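Local coordinates for protein spydx (Streptococcus pyogenes, PDB 2J43) that binds alpha-glucans such as host lung glycogen through two tandem family 41 carbohydrate-binding modules from the N-terminal region of a probable cell-wall-anchored pullulanase, at residues G27-P32 with V57-K62; K34-G39 with L70-A75; L114-H119 with I170-L175. All coordinates share one frame; numbering follows the deposited sequence.

Contact 1 (G27-P32 with V57-K62)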
loop_
_atom_site.group_PDB
_atom_site.type_symbol
_atom_site.label_atom_id
_atom_site.label_comp_id
_atom_site.label_asym_id
_atom_site.label_seq_id
_atom_site.Cartn_x
_atom_site.Cartn_y
_atom_site.Cartn_z
ATOM N N GLY A 27 -6.854 5.385 20.235
ATOM C CA GLY A 27 -5.885 4.317 20.117
ATOM C C GLY A 27 -4.469 4.863 20.254
ATOM O O GLY A 27 -4.202 5.762 21.042
ATOM N N ASP A 28 -3.566 4.308 19.460
ATOM C CA ASP A 28 -2.124 4.522 19.660
ATOM C C ASP A 28 -1.636 5.785 18.963
ATOM O O ASP A 28 -0.661 5.776 18.232
ATOM C CB ASP A 28 -1.337 3.282 19.203
ATOM C CG ASP A 28 -1.667 2.066 20.032
ATOM O OD1 ASP A 28 -1.925 2.214 21.252
ATOM O OD2 ASP A 28 -1.715 0.941 19.536
ATOM N N VAL A 29 -2.331 6.875 19.209
ATOM C CA VAL A 29 -2.003 8.204 18.730
ATOM C C VAL A 29 -1.358 8.985 19.895
ATOM O O VAL A 29 -1.529 8.608 21.069
ATOM C CB VAL A 29 -3.257 8.932 18.144
ATOM C CG1 VAL A 29 -3.780 8.199 16.944
ATOM C CG2 VAL A 29 -4.372 9.081 19.141
ATOM N N ASP A 30 -0.605 10.017 19.547
ATOM C CA ASP A 30 0.089 10.835 20.546
ATOM C C ASP A 30 -0.881 11.566 21.446
ATOM O O ASP A 30 -0.690 11.643 22.665
ATOM C CB ASP A 30 1.059 11.777 19.851
ATOM C CG ASP A 30 1.921 12.528 20.828
ATOM O OD1 ASP A 30 2.556 11.847 21.634
ATOM O OD2 ASP A 30 1.964 13.740 20.864
ATOM N N GLN A 31 -1.940 12.105 20.862
ATOM C CA GLN A 31 -2.886 12.937 21.597
ATOM C C GLN A 31 -4.315 12.562 21.155
ATOM O O GLN A 31 -4.856 13.159 20.250
ATOM C CB GLN A 31 -2.618 14.421 21.308
ATOM C CG GLN A 31 -1.202 14.822 21.770
ATOM C CD GLN A 31 -1.001 14.948 23.282
ATOM O OE1 GLN A 31 0.166 14.953 23.739
ATOM N NE2 GLN A 31 -2.093 15.082 24.062
ATOM N N PRO A 32 -4.928 11.601 21.838
ATOM C CA PRO A 32 -6.324 11.281 21.532
ATOM C C PRO A 32 -7.179 12.515 21.622
ATOM O O PRO A 32 -6.974 13.400 22.453
ATOM C CB PRO A 32 -6.689 10.270 22.604
ATOM C CG PRO A 32 -5.398 9.606 22.849
ATOM C CD PRO A 32 -4.423 10.725 22.911
ATOM N N VAL A 57 -1.156 12.328 11.272
ATOM C CA VAL A 57 -1.637 12.132 12.638
ATOM C C VAL A 57 -0.436 11.679 13.493
ATOM O O VAL A 57 0.089 10.598 13.280
ATOM C CB VAL A 57 -2.709 11.059 12.728
ATOM C CG1 VAL A 57 -3.157 10.873 14.194
ATOM C CG2 VAL A 57 -3.950 11.400 11.850
ATOM N N PRO A 58 0.013 12.483 14.458
ATOM C CA PRO A 58 1.087 12.049 15.340
ATOM C C PRO A 58 0.701 10.781 16.091
ATOM O O PRO A 58 -0.398 10.657 16.630
ATOM C CB PRO A 58 1.258 13.243 16.310
ATOM C CG PRO A 58 0.779 14.401 15.517
ATOM C CD PRO A 58 -0.411 13.861 14.769
ATOM N N LEU A 59 1.639 9.840 16.135
ATOM C CA LEU A 59 1.433 8.554 16.786
ATOM C C LEU A 59 2.091 8.460 18.157
ATOM O O LEU A 59 2.969 9.228 18.468
ATOM C CB LEU A 59 1.978 7.406 15.930
ATOM C CG LEU A 59 1.285 7.186 14.588
ATOM C CD1 LEU A 59 1.965 6.062 13.841
ATOM C CD2 LEU A 59 -0.239 6.913 14.771
ATOM N N ALA A 60 1.643 7.518 18.939
ATOM C CA ALA A 60 2.146 7.340 20.297
ATOM C C ALA A 60 3.645 7.089 20.279
ATOM O O ALA A 60 4.148 6.395 19.412
ATOM C CB ALA A 60 1.453 6.213 20.940
ATOM N N ALA A 61 4.316 7.566 21.309
ATOM C CA ALA A 61 5.769 7.378 21.441
ATOM C C ALA A 61 6.147 5.919 21.573
ATOM O O ALA A 61 7.243 5.533 21.144
ATOM C CB ALA A 61 6.284 8.167 22.641
ATOM N N LYS A 62 5.280 5.120 22.179
ATOM C CA LYS A 62 5.503 3.686 22.319
ATOM C C LYS A 62 4.212 2.905 22.083
ATOM O O LYS A 62 3.116 3.427 22.260
ATOM C CB LYS A 62 6.064 3.376 23.711
ATOM C CG LYS A 62 5.089 3.701 24.832
ATOM C CD LYS A 62 5.767 4.320 26.047
ATOM C CE LYS A 62 4.762 5.028 26.937
ATOM N NZ LYS A 62 4.607 6.446 26.524
HETATM O O HOH W 1 0.240 3.477 22.731
HETATM O O HOH W 2 3.012 9.509 23.056
HETATM O O HOH W 3 -2.086 12.389 17.992
#
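Val-29 and Leu-59 lie back to back, their CA atoms 4.0 Å apart, and two backbone hydrogen bonds flank them. Ala-60 N donates to Asp-28 O at 3.0 Å, and Asp-30 N gives an almost straight bond (177°) to Pro-58 O. This part is tight. The CB of Ala-60 rests 3.5 Å from Asp-28 O, and the CB atoms of Asp-30 and Pro-58 meet at 3.8 Å. With CG1 set beside its backbone N and anti to the carbonyl carbon (chi1 -63°), Val-29 sends that methyl obliquely across CG1 of Val-57, in a buried layer where Val-29 and Leu-59 also meet Val-67.

Water takes over at the margins. One water accepts from Ala-61 N and donates to Asp-30 OD1 (2.8 Å), spanning the segments where no direct bond forms. A second, at the Pro-58 end of the bridge, takes the N-H of Gln-31 and donates to Pro-58 O at 2.8 Å, so that carbonyl is gripped twice, by protein and by solvent. In contrast to the water-bridged Asp-30, Asp-28, the centre of an inverse gamma turn, has its OD2 held by protein, through the backbone N-H groups of Gln-65 and Gln-66.

What results is an isolated beta bridge, a single non-hydrogen-bonded pair of antiparallel type. It links the loop leaving strand 21-27 with the chain around Leu-59, which follows from strand 53-58. Those two strands belong to different sheets, and the bridge so joins the two layers of the beta-sandwich module along one margin.

Contact 2 (K34-G39 with L70-A75)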
loop_
_atom_site.group_PDB
_atom_site.type_symbol
_atom_site.label_atom_id
_atom_site.label_comp_id
_atom_site.label_asym_id
_atom_site.label_seq_id
_atom_site.Cartn_x
_atom_site.Cartn_y
_atom_site.Cartn_z
ATOM N N LYS A 34 -10.145 14.985 22.457
ATOM C CA LYS A 34 -10.952 15.216 23.625
ATOM C C LYS A 34 -11.914 16.360 23.371
ATOM O O LYS A 34 -11.704 17.179 22.462
ATOM C CB LYS A 34 -10.079 15.438 24.858
ATOM C CG LYS A 34 -9.261 16.622 24.845
ATOM C CD LYS A 34 -8.315 16.637 26.111
ATOM C CE LYS A 34 -7.637 17.999 26.318
ATOM N NZ LYS A 34 -6.345 17.857 27.091
ATOM N N ASP A 35 -12.974 16.411 24.152
ATOM C CA ASP A 35 -14.015 17.420 24.049
ATOM C C ASP A 35 -14.801 17.361 22.756
ATOM O O ASP A 35 -14.608 18.164 21.812
ATOM C CB ASP A 35 -13.470 18.847 24.294
ATOM C CG ASP A 35 -14.588 19.832 24.646
ATOM O OD1 ASP A 35 -15.790 19.473 24.605
ATOM O OD2 ASP A 35 -14.349 21.007 24.957
ATOM N N TRP A 36 -15.737 16.413 22.691
ATOM C CA TRP A 36 -16.510 16.197 21.487
ATOM C C TRP A 36 -17.401 17.400 21.134
ATOM O O TRP A 36 -18.063 17.902 22.047
ATOM C CB TRP A 36 -17.405 14.949 21.656
ATOM C CG TRP A 36 -18.240 14.656 20.512
ATOM C CD1 TRP A 36 -19.572 14.985 20.356
ATOM C CD2 TRP A 36 -17.891 13.892 19.379
ATOM N NE1 TRP A 36 -20.032 14.520 19.157
ATOM C CE2 TRP A 36 -19.030 13.795 18.557
ATOM C CE3 TRP A 36 -16.712 13.279 18.944
ATOM C CZ2 TRP A 36 -19.012 13.146 17.337
ATOM C CZ3 TRP A 36 -16.713 12.609 17.759
ATOM C CH2 TRP A 36 -17.845 12.530 16.965
ATOM N N PRO A 37 -17.514 17.805 19.871
ATOM C CA PRO A 37 -16.786 17.323 18.693
ATOM C C PRO A 37 -15.602 18.207 18.326
ATOM O O PRO A 37 -14.831 17.871 17.447
ATOM C CB PRO A 37 -17.872 17.390 17.596
ATOM C CG PRO A 37 -18.634 18.664 17.944
ATOM C CD PRO A 37 -18.598 18.700 19.455
ATOM N N ASN A 38 -15.457 19.302 19.033
ATOM C CA ASN A 38 -14.562 20.362 18.514
ATOM C C ASN A 38 -13.081 20.057 18.741
ATOM O O ASN A 38 -12.204 20.627 18.052
ATOM C CB ASN A 38 -14.945 21.718 19.077
ATOM C CG ASN A 38 -16.308 22.182 18.598
ATOM O OD1 ASN A 38 -16.774 21.816 17.490
ATOM N ND2 ASN A 38 -16.943 23.020 19.386
ATOM N N GLY A 39 -12.774 19.097 19.617
ATOM C CA GLY A 39 -11.413 18.651 19.804
ATOM C C GLY A 39 -10.780 17.863 18.679
ATOM O O GLY A 39 -9.612 17.522 18.777
ATOM N N LEU A 70 -12.499 8.653 13.281
ATOM C CA LEU A 70 -13.732 8.948 12.577
ATOM C C LEU A 70 -13.628 10.357 12.032
ATOM O O LEU A 70 -12.786 11.119 12.478
ATOM C CB LEU A 70 -14.959 8.782 13.474
ATOM C CG LEU A 70 -15.034 9.711 14.675
ATOM C CD1 LEU A 70 -15.684 11.025 14.242
ATOM C CD2 LEU A 70 -15.808 9.124 15.855
ATOM N N ILE A 71 -14.517 10.680 11.101
ATOM C CA ILE A 71 -14.645 12.044 10.561
ATOM C C ILE A 71 -15.943 12.575 11.106
ATOM O O ILE A 71 -17.016 11.950 10.927
ATOM C CB ILE A 71 -14.625 12.083 8.988
ATOM C CG1 ILE A 71 -13.272 11.601 8.478
ATOM C CG2 ILE A 71 -14.903 13.516 8.461
ATOM C CD1 ILE A 71 -13.158 11.522 7.001
ATOM N N ASN A 72 -15.888 13.726 11.749
ATOM C CA ASN A 72 -17.068 14.375 12.309
ATOM C C ASN A 72 -17.255 15.733 11.682
ATOM O O ASN A 72 -16.486 16.118 10.811
ATOM C CB ASN A 72 -17.030 14.461 13.854
ATOM C CG ASN A 72 -15.951 15.420 14.436
ATOM O OD1 ASN A 72 -15.432 16.255 13.729
ATOM N ND2 ASN A 72 -15.742 15.390 15.775
ATOM N N ASN A 73 -18.325 16.391 12.090
ATOM C CA ASN A 73 -18.507 17.797 11.762
ATOM C C ASN A 73 -18.822 18.593 12.996
ATOM O O ASN A 73 -18.929 18.077 14.104
ATOM C CB ASN A 73 -19.536 17.967 10.656
ATOM C CG ASN A 73 -20.937 17.544 11.088
ATOM O OD1 ASN A 73 -21.223 17.427 12.285
ATOM N ND2 ASN A 73 -21.807 17.340 10.096
ATOM N N LYS A 74 -18.895 19.908 12.842
ATOM C CA LYS A 74 -18.995 20.764 14.009
ATOM C C LYS A 74 -20.387 20.677 14.671
ATOM O O LYS A 74 -20.512 20.986 15.848
ATOM C CB LYS A 74 -18.541 22.192 13.674
ATOM C CG LYS A 74 -19.379 22.870 12.664
ATOM C CD LYS A 74 -18.902 24.334 12.389
ATOM C CE LYS A 74 -19.522 24.808 11.080
ATOM N NZ LYS A 74 -20.965 25.161 11.191
ATOM N N ALA A 75 -21.395 20.184 13.948
ATOM C CA ALA A 75 -22.692 19.825 14.532
ATOM C C ALA A 75 -22.645 18.567 15.389
ATOM O O ALA A 75 -23.641 18.231 16.069
ATOM C CB ALA A 75 -23.732 19.660 13.462
#
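Trp-36, Pro-37 and Asn-72 bury equal shares of surface, more than any other residue here, and the amide of Asn-72 touches both the others. Its CG lies between the backbone N and the carbonyl carbon (chi1 68°), which sends ND2 out from the strand to the turn. There ND2 donates to Pro-37 O at 3.1 Å with an angle of 151°, meeting a lone pair in the carbonyl plane, although the acceptor is tilted somewhat from the amide's own plane.

The same nitrogen stands over one face of the Trp-36 indole, toward the rim, 3.6 Å from CZ3. Ring and amide planes are 74° apart, so the amide meets the ring steeply and does not stack flat on it. Pro-37, reached through a cis peptide bond, lays its CB over this face too, and that CB comes within 3.4 Å of Asn-72 ND2. Further along, Pro-37 CG packs 3.6 Å from Lys-74 O. At the indole edge, near the ring plane, CD1 of Leu-70 touches CH2 at 3.8 Å. Gly-39 N bonds to Asp-35 O within the loop.

A type VIa turn with cis Pro-37 is thus pinned to a strand by one buried side-chain amide. The indole NE1 also makes a weak hydrogen bond to Gly-76 O. Strand 66-73 carries the amide and pairs antiparallel with strand 21-27, whose Trp-24 meets Trp-36 edge-to-face; through these contacts the loop between strands 21-27 and 41-42 folds back over its own sheet.

Contact 3 (L114-H119 with I170-L175); sequences LRINYH and IGFLIL
Ile-116 and Phe-172, and likewise Tyr-118 and Ile-174, meet as CH-pi pairs, with the aromatic partner on a different strand each time. CD1 of Ile-116 reaches across to lie 3.8 Å from the centroid of the Phe-172 ring, over its face but shifted toward the CG side of the rim. A second methyl of Ile-116, CG2, touches the same ring at CE1, 3.8 Å away. In the other pair CG2 of Ile-174 stands 4.0 Å from the centroid of the Tyr-118 ring, only 1° off its normal. Ile-174 holds CG2 anti to its backbone N while CG1 lies beside that N (chi1 -51°), and this lets the two branches split the work: CG2 over the ring centre, CG1 against Tyr-118 CD1 at 3.7 Å.

Aliphatic side chains meet at the far end, where CD2 of Leu-114 crosses CG2 of Ile-170. That isoleucine is modelled in two conformers, so this touch is less certain.

No hydrogen bond joins the segments. Their axes run 9.9 Å apart at an angle of 32°, the facing layers of a beta-sandwich, and the polar end of Tyr-118 points past the interface to bond Asp-206 O. Val-130 touches both Ile-116 and Phe-172, extending the same core. Cohesion between the layers here therefore comes from dispersion, CH-pi contacts and hydrophobic burial, with the isoleucine methyls fitted to two aromatic faces and no polar group needing a partner across the gap.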
loop_
_atom_site.group_PDB
_atom_site.type_symbol
_atom_site.label_atom_id
_atom_site.label_comp_id
_atom_site.label_asym_id
_atom_site.label_seq_id
_atom_site.Cartn_x
_atom_site.Cartn_y
_atom_site.Cartn_z
ATOM N N LEU A 114 -1.965 -6.336 -11.459
ATOM C CA LEU A 114 -1.221 -6.550 -10.231
ATOM C C LEU A 114 0.111 -5.822 -10.448
ATOM O O LEU A 114 0.789 -6.060 -11.438
ATOM C CB LEU A 114 -0.966 -8.036 -9.965
ATOM C CG LEU A 114 -0.282 -8.339 -8.625
ATOM C CD1 LEU A 114 -1.158 -7.950 -7.439
ATOM C CD2 LEU A 114 0.234 -9.794 -8.431
ATOM N N ARG A 115 0.487 -4.899 -9.558
ATOM C CA ARG A 115 1.871 -4.398 -9.530
ATOM C C ARG A 115 2.775 -5.314 -8.714
ATOM O O ARG A 115 2.492 -5.612 -7.541
ATOM C CB ARG A 115 1.947 -2.997 -8.913
ATOM C CG ARG A 115 3.351 -2.431 -8.890
ATOM C CD ARG A 115 3.456 -0.936 -8.652
ATOM N NE ARG A 115 2.812 -0.156 -9.686
ATOM C CZ ARG A 115 2.758 1.183 -9.686
ATOM N NH1 ARG A 115 3.271 1.881 -8.681
ATOM N NH2 ARG A 115 2.182 1.819 -10.708
ATOM N N ILE A 116 3.886 -5.732 -9.331
ATOM C CA ILE A 116 4.931 -6.467 -8.657
ATOM C C ILE A 116 6.062 -5.508 -8.380
ATOM O O ILE A 116 6.693 -5.001 -9.291
ATOM C CB ILE A 116 5.401 -7.634 -9.530
ATOM C CG1 ILE A 116 4.237 -8.610 -9.743
ATOM C CG2 ILE A 116 6.658 -8.269 -8.893
ATOM C CD1 ILE A 116 4.506 -9.748 -10.760
ATOM N N ASN A 117 6.318 -5.249 -7.108
ATOM C CA ASN A 117 7.401 -4.404 -6.659
ATOM C C ASN A 117 8.572 -5.284 -6.233
ATOM O O ASN A 117 8.365 -6.298 -5.525
ATOM C CB ASN A 117 6.960 -3.590 -5.423
ATOM C CG ASN A 117 5.853 -2.638 -5.700
ATOM O OD1 ASN A 117 6.110 -1.527 -6.193
ATOM N ND2 ASN A 117 4.579 -3.054 -5.443
ATOM N N TYR A 118 9.787 -4.941 -6.659
ATOM C CA TYR A 118 10.950 -5.740 -6.312
ATOM C C TYR A 118 12.018 -4.809 -5.805
ATOM O O TYR A 118 12.377 -3.917 -6.527
ATOM C CB TYR A 118 11.540 -6.491 -7.543
ATOM C CG TYR A 118 12.800 -7.235 -7.159
ATOM C CD1 TYR A 118 12.718 -8.386 -6.372
ATOM C CD2 TYR A 118 14.073 -6.795 -7.555
ATOM C CE1 TYR A 118 13.860 -9.061 -5.958
ATOM C CE2 TYR A 118 15.227 -7.486 -7.170
ATOM C CZ TYR A 118 15.110 -8.609 -6.362
ATOM O OH TYR A 118 16.248 -9.296 -5.972
ATOM N N HIS A 119 12.511 -5.049 -4.590
ATOM C CA HIS A 119 13.547 -4.258 -3.947
ATOM C C HIS A 119 14.784 -5.140 -3.714
ATOM O O HIS A 119 14.642 -6.321 -3.361
ATOM C CB HIS A 119 13.025 -3.681 -2.614
ATOM C CG HIS A 119 13.907 -2.608 -2.029
ATOM N ND1 HIS A 119 14.973 -2.881 -1.209
ATOM C CD2 HIS A 119 13.834 -1.257 -2.118
ATOM C CE1 HIS A 119 15.569 -1.748 -0.873
ATOM N NE2 HIS A 119 14.886 -0.747 -1.390
ATOM N N ILE A 170 -1.495 -16.007 -9.758
ATOM C CA ILE A 170 -0.391 -15.609 -10.642
ATOM C C ILE A 170 0.872 -16.249 -10.118
ATOM O O ILE A 170 1.027 -16.451 -8.931
ATOM C CB ILE A 170 -0.231 -14.043 -10.716
ATOM C CG1 ILE A 170 0.888 -13.607 -11.671
ATOM C CG2 ILE A 170 0.106 -13.448 -9.357
ATOM C CD1 ILE A 170 1.004 -12.072 -11.796
ATOM N N GLY A 171 1.768 -16.580 -11.044
ATOM C CA GLY A 171 3.094 -17.010 -10.706
ATOM C C GLY A 171 4.048 -16.056 -11.401
ATOM O O GLY A 171 3.760 -15.500 -12.469
ATOM N N PHE A 172 5.174 -15.872 -10.766
ATOM C CA PHE A 172 6.225 -15.064 -11.347
ATOM C C PHE A 172 7.586 -15.389 -10.748
ATOM O O PHE A 172 7.739 -16.094 -9.749
ATOM C CB PHE A 172 5.882 -13.562 -11.217
ATOM C CG PHE A 172 5.814 -13.043 -9.814
ATOM C CD1 PHE A 172 6.929 -12.454 -9.183
ATOM C CD2 PHE A 172 4.648 -13.128 -9.098
ATOM C CE1 PHE A 172 6.822 -11.970 -7.888
ATOM C CE2 PHE A 172 4.570 -12.598 -7.801
ATOM C CZ PHE A 172 5.661 -12.039 -7.231
ATOM N N LEU A 173 8.630 -14.875 -11.404
ATOM C CA LEU A 173 9.973 -15.063 -10.925
ATOM C C LEU A 173 10.788 -13.862 -11.286
ATOM O O LEU A 173 10.574 -13.280 -12.323
ATOM C CB LEU A 173 10.598 -16.327 -11.525
ATOM C CG LEU A 173 11.806 -16.876 -10.787
ATOM C CD1 LEU A 173 11.611 -17.233 -9.314
ATOM C CD2 LEU A 173 12.414 -18.114 -11.521
ATOM N N ILE A 174 11.698 -13.465 -10.425
ATOM C CA ILE A 174 12.597 -12.350 -10.780
ATOM C C ILE A 174 13.861 -12.934 -11.407
ATOM O O ILE A 174 14.527 -13.808 -10.799
ATOM C CB ILE A 174 12.986 -11.504 -9.571
ATOM C CG1 ILE A 174 11.772 -11.066 -8.757
ATOM C CG2 ILE A 174 13.802 -10.265 -10.007
ATOM C CD1 ILE A 174 10.741 -10.255 -9.547
ATOM N N LEU A 175 14.214 -12.430 -12.584
ATOM C CA LEU A 175 15.370 -12.902 -13.354
ATOM C C LEU A 175 16.465 -11.876 -13.451
ATOM O O LEU A 175 16.207 -10.661 -13.437
ATOM C CB LEU A 175 14.934 -13.242 -14.777
ATOM C CG LEU A 175 13.720 -14.152 -14.946
ATOM C CD1 LEU A 175 13.509 -14.487 -16.442
ATOM C CD2 LEU A 175 13.891 -15.391 -14.083
#

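From the N terminus, the chain leaves strand 21-27 into residues 27-32 and runs almost directly into 34-39; the partners, 57-62 and 70-75, follow in the same order. Contacts 1 and 2 therefore cross rather than nest. Contact 1 closes its loop through strand 53-58 and joins the two sheets of the first module, whereas contact 2, centred 18 Å away, returns the same connecting loop to strand 66-73. Both are complete before contact 3 begins. That one closes a longer excursion within the second module, bringing strands 113-119 and 170-176 face to face. Its nearest atoms are about 21 Å from contact 1 and about 25 Å from contact 2.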